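PDB 3ZPJ: Ton_1535 from Thermococcus onnurineus, which is of unknown function but folds as an all-helical alpha-solenoid, a form often used for binding other proteins, with an unusual left-handed helical turn. Local coordinates for residues S118-H123 against L134-I139; A318-L323 against K334-I339; V210-L215 against E247-L252; Q34-I39 against P54-D59. One frame throughout, in Å; residues are numbered along the deposited sequence.

Contact 1 (S118-H123 against L134-I139); sequences STLAYH and LEIFNI
Ser118 meets the ring of Phe137 with two of its atoms. Its carbonyl O lies 3.4 Å from Phe137 CE1, oblique to the ring, and its CB is close to the same ring carbon. The hydroxyl takes no part: OG sits between the backbone N and the carbonyl carbon (chi1 43°) and is hydrogen-bonded back to Met115 O and Gly114 O of its own helix. Leu120 adds a looser apolar contact, CG to Ile136 CG2 at 4.4 Å, and also packs on helix 90-104. Ala121 is the centre of the contact. Its CB stands 3.4 Å from the centroid of the Phe137 ring and only 8° off the ring normal, a CH-pi contact squarely over one face; the same methyl touches Ile136 CG2 at 3.7 Å, a branch placed anti to its backbone N. At Tyr122, the backbone N and CB approach Phe137 CZ, the CB at 4.3 Å. With Phe137 reduced to an alanine, the Ala121 methyl would probably lose its aromatic face and a gap open toward Leu164 and Leu165 of helix 151-170. The small Ala121 is consistent with the close approach of the axes, 8.2 Å at an angle of 170°. Two neighbouring helices, 110-126 and 130-146, joined by a short connection and packed antiparallel in this way, are characteristic of the helical hairpins that build an alpha-solenoid.

Contact 2 (A318-L323 against K334-I339); sequences AIALEL and KIIESI
Ala320 faces Ile335 across an antiparallel pair of consecutive helices, 309-325 and 332-338, a helical hairpin near the C-terminal end of the alpha-solenoid. The short axes approach to 9.7 Å at an angle of 157°, and the nearest CA atoms, those of Ala320 and Ile335, are 6.6 Å apart. No hydrogen bond crosses between the segments, and every touching pair is aliphatic.

Two kinds of apolar contact can be separated. In the first, a methyl on one helix is met by two isoleucines of the other: Ala320 CB lies 3.8 Å from Ile335 CG2 and 3.8 Å from Ile336 CD1. The branch used by Ile335 is anti to its backbone N, whereas Ile336 reaches the methyl with the far end of its longer branch, and its side chain packs further on Arg345, Ala348 and Leu349 of helix 342-351. The latter helix thus covers the side of the pair on which Ile336 lies.

In the second kind, whole side chains cross at about a right angle. The longer branch of Ile335, extended beyond CG1 (chi2 -173°), carries CD1 to both Ile319 and Leu323, residues one helical turn apart that also rest on helix 296-303. Both crossings are methyl to methyl, Ile319 CG2 to Ile335 CD1 at 4.2 Å and, tighter, Leu323 CD1 to Ile335 CD1 at 3.8 Å.

Contact 3 (V210-L215 against E247-L252); sequences VYDVGL and ELEVAL
Glu249 leaves helix 240-256 with CG anti to its carbonyl carbon (chi1 -66°) and then runs extended, which carries its carboxylate to the backbone of Tyr211 and Asp212. These belong to the connection between helices 194-209 and 216-223 of the solenoid, where a type I beta turn from Tyr211 to Gly214 is closed by the bond from Gly214 N to Tyr211 O; Gly214 is in addition the centre of an inverse gamma turn. The turn presents consecutive amides to one carboxylate oxygen. Tyr211 N donates to Glu249 OE1 over 3.2 Å, bent to 136° at the hydrogen and arriving from above the carboxylate plane, 58° out of it. Asp212 N gives the same oxygen a second, weak bond at 3.3 Å. Val213 closes in with CG2, 3.8 Å from Glu249 OE1, so that oxygen meets a methyl as well as two N-H groups.

The aliphatic part of Glu249 is met by Val210, whose CA is 4.0 Å from Glu249 CB. Val210 CG1 also faces Val250 CG2 at 4.4 Å, a loose apolar contact that helix 227-237 extends through Leu231 and Ile234. The amides of Tyr211 and Asp212 would probably lose this acceptor if an alanine stood in place of Glu249, leaving the turn less firmly tied to helix 240-256.

The two carboxylates meet with their planes steeply tilted, a crowding of like charge that would probably favour protonation of one of them and that His285, weakly bonded to Asp212 OD1, may temper: Asp212 OD1 and Glu249 OE2, both acceptors, are 3.0 Å apart.

Contact 4 (Q34-I39 against P54-D59); sequences QVLTKI and PSIMED
Leu36 and Ile56 have the nearest CA atoms, 6.4 Å apart, between two helical segments that run antiparallel at 162° with their short axes 9.2 Å apart. Ile56 drives its CG2 branch against the Leu36 backbone, 3.5 Å from Leu36 O, and the same methyl lies 3.9 Å from Leu36 CB; the two side chains pass at a slant. This branch stands anti to the Ile56 backbone N, while the other, beside that N (chi1 -57°), extends to Ile39, where CD1 meets Ile39 CG2 at 3.8 Å with the chains crossing at about a right angle. Leu20 of helix 16-22 touches Leu36, Ile39 and Ile56 alike, so this aliphatic cluster joins three helices of the alpha-solenoid's N-terminal part, with 29-45 and 53-66 as its antiparallel pair. Thr37 and Met57 both pack on Thr83 of helix 70-86. Thr37 CG2 comes to 4.3 Å from Met57 SD, and its hydroxyl OG1 is hydrogen-bonded to Val33 O within its own helix. Leu36 CD1 lies 4.1 Å from Asp59 C and a little further from its CB, short of the carboxylate.

In the fold
From the N terminus, contact 4 comes first, closing the connection between helices 29-45 and 53-66; contact 1 follows, joining 110-126 to 130-146. Contact 3 spans a longer interval: 31 residues, including helices 216-223 and 227-237, separate its segments, so it ties an interhelical turn to helix 240-256. Contact 2 closes the pair 309-325 and 332-338 near the C terminus. All four lie in series, none nested or crossing. Helix 70-86 touches residues of both contact 4 and contact 1, whose nearest atoms are about 6 Å apart. Contacts 4 and 2 lie on opposite sides of the chain's centre, their own centres 62 Å apart, as expected of an elongated solenoid.

Contact 1 (S118-H123 against L134-I139)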
# COMPACT_ATOMS: atom_id res chain seq x y z
N SER A 118 -11.23 12.74 7.30
CA SER A 118 -10.14 12.09 6.57
C SER A 118 -9.12 11.51 7.54
O SER A 118 -8.42 10.56 7.19
CB SER A 118 -9.49 13.05 5.57
OG SER A 118 -9.31 14.33 6.14
N THR A 119 -9.03 12.09 8.73
CA THR A 119 -8.16 11.60 9.81
C THR A 119 -8.72 10.28 10.30
O THR A 119 -8.00 9.30 10.49
CB THR A 119 -8.12 12.60 11.01
OG1 THR A 119 -7.39 13.78 10.65
CG2 THR A 119 -7.44 11.98 12.23
N LEU A 120 -10.02 10.28 10.51
CA LEU A 120 -10.75 9.10 10.93
C LEU A 120 -10.66 8.03 9.86
O LEU A 120 -10.46 6.86 10.16
CB LEU A 120 -12.19 9.50 11.20
CG LEU A 120 -13.40 8.57 11.24
CD1 LEU A 120 -13.14 7.28 11.96
CD2 LEU A 120 -14.52 9.35 11.95
N ALA A 121 -10.80 8.43 8.60
CA ALA A 121 -10.60 7.50 7.50
C ALA A 121 -9.17 6.94 7.54
O ALA A 121 -8.95 5.76 7.27
CB ALA A 121 -10.85 8.19 6.18
N TYR A 122 -8.20 7.78 7.86
CA TYR A 122 -6.82 7.32 7.90
C TYR A 122 -6.68 6.28 9.00
O TYR A 122 -6.01 5.26 8.79
CB TYR A 122 -5.85 8.47 8.12
CG TYR A 122 -4.46 8.02 8.50
CD1 TYR A 122 -3.57 7.56 7.54
CD2 TYR A 122 -4.03 8.03 9.83
CE1 TYR A 122 -2.31 7.13 7.87
CE2 TYR A 122 -2.77 7.59 10.17
CZ TYR A 122 -1.91 7.16 9.18
OH TYR A 122 -0.64 6.73 9.51
N HIS A 123 -7.34 6.52 10.15
CA HIS A 123 -7.30 5.54 11.24
C HIS A 123 -8.00 4.23 10.90
O HIS A 123 -7.52 3.15 11.26
CB HIS A 123 -7.75 6.14 12.57
CG HIS A 123 -6.74 7.09 13.13
ND1 HIS A 123 -5.64 6.67 13.84
CD2 HIS A 123 -6.64 8.44 13.04
CE1 HIS A 123 -4.91 7.72 14.17
NE2 HIS A 123 -5.49 8.80 13.70
N LEU A 134 -12.08 4.00 2.71
CA LEU A 134 -12.41 4.66 1.44
C LEU A 134 -13.75 5.36 1.50
O LEU A 134 -13.90 6.49 1.03
CB LEU A 134 -12.45 3.66 0.30
CG LEU A 134 -11.14 3.37 -0.41
CD1 LEU A 134 -11.43 2.51 -1.63
CD2 LEU A 134 -10.47 4.67 -0.81
N GLU A 135 -14.73 4.67 2.06
CA GLU A 135 -16.07 5.21 2.13
C GLU A 135 -16.03 6.55 2.87
O GLU A 135 -16.63 7.52 2.46
CB GLU A 135 -16.99 4.22 2.83
CG GLU A 135 -18.46 4.63 2.83
CD GLU A 135 -19.34 3.71 3.68
OE1 GLU A 135 -18.78 2.85 4.41
OE2 GLU A 135 -20.58 3.84 3.62
N ILE A 136 -15.26 6.59 3.95
CA ILE A 136 -15.18 7.77 4.77
C ILE A 136 -14.34 8.86 4.10
O ILE A 136 -14.70 10.05 4.15
CB ILE A 136 -14.62 7.43 6.16
CG1 ILE A 136 -15.57 6.46 6.87
CG2 ILE A 136 -14.39 8.69 6.99
CD1 ILE A 136 -17.02 6.92 6.90
N PHE A 137 -13.26 8.46 3.44
CA PHE A 137 -12.47 9.42 2.68
C PHE A 137 -13.36 10.11 1.66
O PHE A 137 -13.25 11.31 1.44
CB PHE A 137 -11.29 8.75 1.96
CG PHE A 137 -10.01 8.71 2.76
CD1 PHE A 137 -9.41 9.88 3.19
CD2 PHE A 137 -9.39 7.49 3.04
CE1 PHE A 137 -8.21 9.86 3.91
CE2 PHE A 137 -8.19 7.45 3.76
CZ PHE A 137 -7.59 8.64 4.20
N ASN A 138 -14.25 9.34 1.03
CA ASN A 138 -15.12 9.88 0.01
C ASN A 138 -16.17 10.82 0.56
O ASN A 138 -16.49 11.83 -0.06
CB ASN A 138 -15.79 8.75 -0.78
CG ASN A 138 -14.92 8.27 -1.93
OD1 ASN A 138 -14.25 7.25 -1.83
ND2 ASN A 138 -14.89 9.04 -2.99
N ILE A 139 -16.71 10.48 1.73
CA ILE A 139 -17.61 11.38 2.44
C ILE A 139 -16.84 12.64 2.82
O ILE A 139 -17.34 13.76 2.66
CB ILE A 139 -18.19 10.75 3.72
CG1 ILE A 139 -18.80 9.37 3.44
CG2 ILE A 139 -19.23 11.67 4.35
CD1 ILE A 139 -19.66 9.32 2.23

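Contact 2 (A318-L323 against K334-I339)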
# COMPACT_ATOMS: atom_id res chain seq x y z
N ALA A 318 2.58 -11.80 -27.78
CA ALA A 318 3.40 -10.79 -27.11
C ALA A 318 4.89 -11.02 -27.34
O ALA A 318 5.61 -10.12 -27.76
CB ALA A 318 3.10 -10.76 -25.62
N ILE A 319 5.33 -12.25 -27.07
CA ILE A 319 6.73 -12.60 -27.27
C ILE A 319 7.14 -12.31 -28.70
O ILE A 319 8.22 -11.76 -28.95
CB ILE A 319 6.98 -14.08 -26.95
CG1 ILE A 319 6.82 -14.33 -25.45
CG2 ILE A 319 8.36 -14.51 -27.45
CD1 ILE A 319 6.74 -15.82 -25.09
N ALA A 320 6.27 -12.65 -29.64
CA ALA A 320 6.59 -12.50 -31.06
C ALA A 320 6.66 -11.04 -31.46
O ALA A 320 7.50 -10.66 -32.28
CB ALA A 320 5.59 -13.25 -31.92
N LEU A 321 5.79 -10.21 -30.90
CA LEU A 321 5.83 -8.78 -31.20
C LEU A 321 7.13 -8.16 -30.70
O LEU A 321 7.78 -7.39 -31.41
CB LEU A 321 4.65 -8.04 -30.56
CG LEU A 321 3.24 -8.40 -31.03
CD1 LEU A 321 2.24 -7.49 -30.34
CD2 LEU A 321 3.12 -8.31 -32.55
N GLU A 322 7.51 -8.51 -29.47
CA GLU A 322 8.74 -8.00 -28.89
C GLU A 322 9.93 -8.43 -29.74
O GLU A 322 10.84 -7.64 -29.98
CB GLU A 322 8.92 -8.51 -27.47
CG GLU A 322 10.09 -7.86 -26.77
CD GLU A 322 9.87 -6.38 -26.54
OE1 GLU A 322 8.70 -5.98 -26.36
OE2 GLU A 322 10.87 -5.62 -26.54
N LEU A 323 9.92 -9.67 -30.19
CA LEU A 323 10.95 -10.14 -31.11
C LEU A 323 11.10 -9.16 -32.27
O LEU A 323 12.19 -8.70 -32.53
CB LEU A 323 10.64 -11.55 -31.61
CG LEU A 323 11.10 -12.68 -30.69
CD1 LEU A 323 11.01 -14.03 -31.38
CD2 LEU A 323 12.52 -12.43 -30.22
N LYS A 334 7.97 -19.17 -36.86
CA LYS A 334 7.61 -20.41 -36.18
C LYS A 334 6.67 -20.13 -35.01
O LYS A 334 5.70 -20.86 -34.78
CB LYS A 334 8.87 -21.10 -35.66
CG LYS A 334 10.14 -20.78 -36.45
CD LYS A 334 11.28 -21.72 -36.07
CE LYS A 334 12.41 -21.68 -37.10
NZ LYS A 334 12.00 -22.19 -38.44
N ILE A 335 6.97 -19.07 -34.28
CA ILE A 335 6.20 -18.73 -33.10
C ILE A 335 4.78 -18.35 -33.48
O ILE A 335 3.82 -18.78 -32.84
CB ILE A 335 6.86 -17.58 -32.33
CG1 ILE A 335 8.14 -18.08 -31.66
CG2 ILE A 335 5.90 -16.98 -31.30
CD1 ILE A 335 8.79 -17.06 -30.73
N ILE A 336 4.64 -17.56 -34.54
CA ILE A 336 3.33 -17.14 -34.98
C ILE A 336 2.50 -18.35 -35.40
O ILE A 336 1.34 -18.47 -34.99
CB ILE A 336 3.43 -16.13 -36.12
CG1 ILE A 336 4.29 -14.94 -35.70
CG2 ILE A 336 2.05 -15.67 -36.54
CD1 ILE A 336 3.51 -13.82 -35.10
N GLU A 337 3.10 -19.23 -36.19
CA GLU A 337 2.46 -20.48 -36.62
C GLU A 337 1.97 -21.28 -35.42
O GLU A 337 0.97 -22.00 -35.49
CB GLU A 337 3.44 -21.36 -37.41
CG GLU A 337 3.98 -20.76 -38.70
CD GLU A 337 4.87 -21.74 -39.48
OE1 GLU A 337 5.08 -22.88 -39.01
OE2 GLU A 337 5.35 -21.36 -40.58
N SER A 338 2.70 -21.15 -34.32
CA SER A 338 2.43 -21.87 -33.08
C SER A 338 1.16 -21.40 -32.37
O SER A 338 0.60 -22.14 -31.56
CB SER A 338 3.62 -21.72 -32.13
OG SER A 338 3.31 -22.17 -30.83
N ILE A 339 0.71 -20.18 -32.66
CA ILE A 339 -0.45 -19.64 -31.97
C ILE A 339 -1.69 -20.46 -32.31
O ILE A 339 -2.08 -20.53 -33.48
CB ILE A 339 -0.70 -18.16 -32.32
CG1 ILE A 339 0.57 -17.34 -32.08
CG2 ILE A 339 -1.87 -17.61 -31.52
CD1 ILE A 339 0.46 -15.89 -32.51

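Contact 3 (V210-L215 against E247-L252)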
# COMPACT_ATOMS: atom_id res chain seq x y z
N VAL A 210 5.08 -4.53 -8.40
CA VAL A 210 5.34 -5.44 -7.28
C VAL A 210 4.03 -5.59 -6.50
O VAL A 210 3.76 -4.85 -5.55
CB VAL A 210 6.44 -4.88 -6.38
CG1 VAL A 210 6.86 -5.92 -5.36
CG2 VAL A 210 7.64 -4.48 -7.21
N TYR A 211 3.22 -6.55 -6.94
CA TYR A 211 1.83 -6.66 -6.55
C TYR A 211 1.61 -7.79 -5.56
O TYR A 211 1.11 -7.57 -4.46
CB TYR A 211 0.97 -6.92 -7.79
CG TYR A 211 -0.52 -6.76 -7.56
CD1 TYR A 211 -1.12 -5.51 -7.64
CD2 TYR A 211 -1.33 -7.86 -7.28
CE1 TYR A 211 -2.47 -5.35 -7.44
CE2 TYR A 211 -2.71 -7.71 -7.08
CZ TYR A 211 -3.26 -6.44 -7.16
OH TYR A 211 -4.60 -6.23 -6.96
N ASP A 212 1.97 -9.01 -5.96
CA ASP A 212 1.75 -10.18 -5.12
C ASP A 212 2.55 -10.09 -3.83
O ASP A 212 2.04 -10.39 -2.75
CB ASP A 212 2.11 -11.46 -5.88
CG ASP A 212 1.22 -11.70 -7.10
OD1 ASP A 212 1.33 -10.93 -8.08
OD2 ASP A 212 0.43 -12.67 -7.10
N VAL A 213 3.81 -9.67 -3.93
CA VAL A 213 4.62 -9.47 -2.73
C VAL A 213 4.69 -8.00 -2.33
O VAL A 213 5.59 -7.61 -1.59
CB VAL A 213 6.06 -10.00 -2.90
CG1 VAL A 213 6.07 -11.49 -3.21
CG2 VAL A 213 6.78 -9.21 -3.96
N GLY A 214 3.74 -7.19 -2.77
CA GLY A 214 3.77 -5.78 -2.45
C GLY A 214 3.42 -5.40 -1.02
O GLY A 214 2.51 -4.60 -0.78
N LEU A 215 4.12 -5.98 -0.05
CA LEU A 215 3.96 -5.58 1.34
C LEU A 215 4.42 -4.14 1.48
O LEU A 215 5.38 -3.73 0.83
CB LEU A 215 4.75 -6.49 2.27
CG LEU A 215 4.25 -7.93 2.28
CD1 LEU A 215 5.01 -8.75 3.31
CD2 LEU A 215 2.73 -8.03 2.51
N GLU A 247 10.56 -12.11 -6.68
CA GLU A 247 11.88 -11.71 -7.14
C GLU A 247 11.81 -11.15 -8.56
O GLU A 247 12.43 -10.13 -8.85
CB GLU A 247 12.89 -12.85 -6.98
CG GLU A 247 13.27 -13.13 -5.52
CD GLU A 247 14.13 -14.37 -5.31
OE1 GLU A 247 14.26 -15.20 -6.23
OE2 GLU A 247 14.70 -14.52 -4.21
N LEU A 248 11.01 -11.77 -9.42
CA LEU A 248 10.83 -11.28 -10.78
C LEU A 248 10.16 -9.91 -10.84
O LEU A 248 10.57 -9.05 -11.63
CB LEU A 248 10.05 -12.29 -11.63
CG LEU A 248 10.82 -13.59 -11.85
CD1 LEU A 248 10.04 -14.60 -12.68
CD2 LEU A 248 12.13 -13.28 -12.52
N GLU A 249 9.13 -9.71 -10.03
CA GLU A 249 8.46 -8.42 -9.96
C GLU A 249 9.47 -7.36 -9.54
O GLU A 249 9.49 -6.25 -10.07
CB GLU A 249 7.25 -8.47 -9.00
CG GLU A 249 6.12 -9.39 -9.48
CD GLU A 249 4.86 -9.35 -8.60
OE1 GLU A 249 4.98 -9.21 -7.36
OE2 GLU A 249 3.74 -9.49 -9.16
N VAL A 250 10.34 -7.71 -8.59
CA VAL A 250 11.33 -6.76 -8.14
C VAL A 250 12.34 -6.45 -9.24
O VAL A 250 12.68 -5.29 -9.47
CB VAL A 250 12.04 -7.24 -6.87
CG1 VAL A 250 13.37 -6.51 -6.69
CG2 VAL A 250 11.15 -6.97 -5.68
N ALA A 251 12.78 -7.48 -9.95
CA ALA A 251 13.70 -7.28 -11.06
C ALA A 251 13.06 -6.33 -12.07
O ALA A 251 13.71 -5.46 -12.62
CB ALA A 251 14.06 -8.60 -11.71
N LEU A 252 11.76 -6.50 -12.29
CA LEU A 252 11.05 -5.69 -13.26
C LEU A 252 11.01 -4.22 -12.82
O LEU A 252 11.14 -3.30 -13.62
CB LEU A 252 9.63 -6.23 -13.45
CG LEU A 252 8.80 -5.60 -14.57
CD1 LEU A 252 9.59 -5.63 -15.89
CD2 LEU A 252 7.49 -6.34 -14.71

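Contact 4 (Q34-I39 against P54-D59)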
# COMPACT_ATOMS: atom_id res chain seq x y z
N GLN A 34 -2.35 9.89 22.04
CA GLN A 34 -1.27 9.39 21.19
C GLN A 34 -0.21 8.64 21.99
O GLN A 34 0.18 7.54 21.64
CB GLN A 34 -0.56 10.56 20.49
CG GLN A 34 -1.38 11.29 19.45
CD GLN A 34 -1.40 10.56 18.14
OE1 GLN A 34 -1.11 9.36 18.08
NE2 GLN A 34 -1.74 11.28 17.06
N VAL A 35 0.27 9.27 23.05
CA VAL A 35 1.33 8.66 23.82
C VAL A 35 0.80 7.39 24.48
O VAL A 35 1.41 6.32 24.35
CB VAL A 35 1.88 9.63 24.86
CG1 VAL A 35 2.84 8.92 25.80
CG2 VAL A 35 2.58 10.77 24.16
N LEU A 36 -0.33 7.51 25.16
CA LEU A 36 -0.89 6.39 25.90
C LEU A 36 -1.05 5.19 24.97
O LEU A 36 -0.60 4.08 25.29
CB LEU A 36 -2.21 6.76 26.57
CG LEU A 36 -2.10 7.74 27.74
CD1 LEU A 36 -3.46 8.33 28.08
CD2 LEU A 36 -1.50 7.07 28.96
N THR A 37 -1.65 5.42 23.81
CA THR A 37 -1.93 4.32 22.90
C THR A 37 -0.69 3.70 22.26
O THR A 37 -0.68 2.52 21.94
CB THR A 37 -2.98 4.71 21.83
OG1 THR A 37 -2.59 5.91 21.17
CG2 THR A 37 -4.34 4.92 22.46
N LYS A 38 0.36 4.51 22.08
CA LYS A 38 1.62 4.06 21.49
C LYS A 38 2.39 3.17 22.46
O LYS A 38 3.15 2.29 22.06
CB LYS A 38 2.47 5.27 21.11
CG LYS A 38 3.55 5.00 20.07
CD LYS A 38 4.13 6.33 19.57
CE LYS A 38 3.02 7.25 19.06
NZ LYS A 38 3.50 8.63 18.75
N ILE A 39 2.21 3.43 23.75
CA ILE A 39 2.73 2.55 24.78
C ILE A 39 2.05 1.18 24.74
O ILE A 39 2.71 0.15 24.79
CB ILE A 39 2.52 3.17 26.15
CG1 ILE A 39 3.41 4.40 26.29
CG2 ILE A 39 2.80 2.13 27.24
CD1 ILE A 39 3.49 4.92 27.70
N PRO A 54 -5.13 -2.84 29.85
CA PRO A 54 -6.48 -2.39 30.18
C PRO A 54 -6.48 -1.07 30.93
O PRO A 54 -7.31 -0.20 30.63
CB PRO A 54 -7.01 -3.52 31.08
CG PRO A 54 -6.25 -4.72 30.66
CD PRO A 54 -4.87 -4.18 30.41
N SER A 55 -5.58 -0.92 31.90
CA SER A 55 -5.52 0.31 32.69
C SER A 55 -5.15 1.55 31.86
O SER A 55 -5.67 2.64 32.09
CB SER A 55 -4.53 0.15 33.84
OG SER A 55 -4.43 1.36 34.56
N ILE A 56 -4.26 1.37 30.90
CA ILE A 56 -3.85 2.46 30.04
C ILE A 56 -4.97 2.88 29.09
O ILE A 56 -5.22 4.08 28.90
CB ILE A 56 -2.63 2.08 29.19
CG1 ILE A 56 -1.47 1.64 30.08
CG2 ILE A 56 -2.22 3.24 28.32
CD1 ILE A 56 -0.26 1.17 29.28
N MET A 57 -5.63 1.90 28.48
CA MET A 57 -6.74 2.18 27.57
C MET A 57 -7.87 2.93 28.31
O MET A 57 -8.46 3.87 27.78
CB MET A 57 -7.27 0.90 26.92
CG MET A 57 -6.36 0.32 25.84
SD MET A 57 -5.93 1.44 24.51
CE MET A 57 -5.58 0.25 23.25
N GLU A 58 -8.14 2.51 29.55
CA GLU A 58 -9.06 3.25 30.42
C GLU A 58 -8.66 4.72 30.57
O GLU A 58 -9.51 5.60 30.59
CB GLU A 58 -9.16 2.62 31.81
CG GLU A 58 -9.98 1.34 31.90
CD GLU A 58 -9.97 0.78 33.33
OE1 GLU A 58 -9.07 1.15 34.12
OE2 GLU A 58 -10.86 -0.03 33.66
N ASP A 59 -7.36 4.98 30.72
CA ASP A 59 -6.90 6.35 30.91
C ASP A 59 -7.08 7.17 29.65
O ASP A 59 -7.51 8.33 29.69
CB ASP A 59 -5.43 6.37 31.31
CG ASP A 59 -5.22 5.85 32.70
OD1 ASP A 59 -6.20 5.76 33.46
OD2 ASP A 59 -4.06 5.53 33.01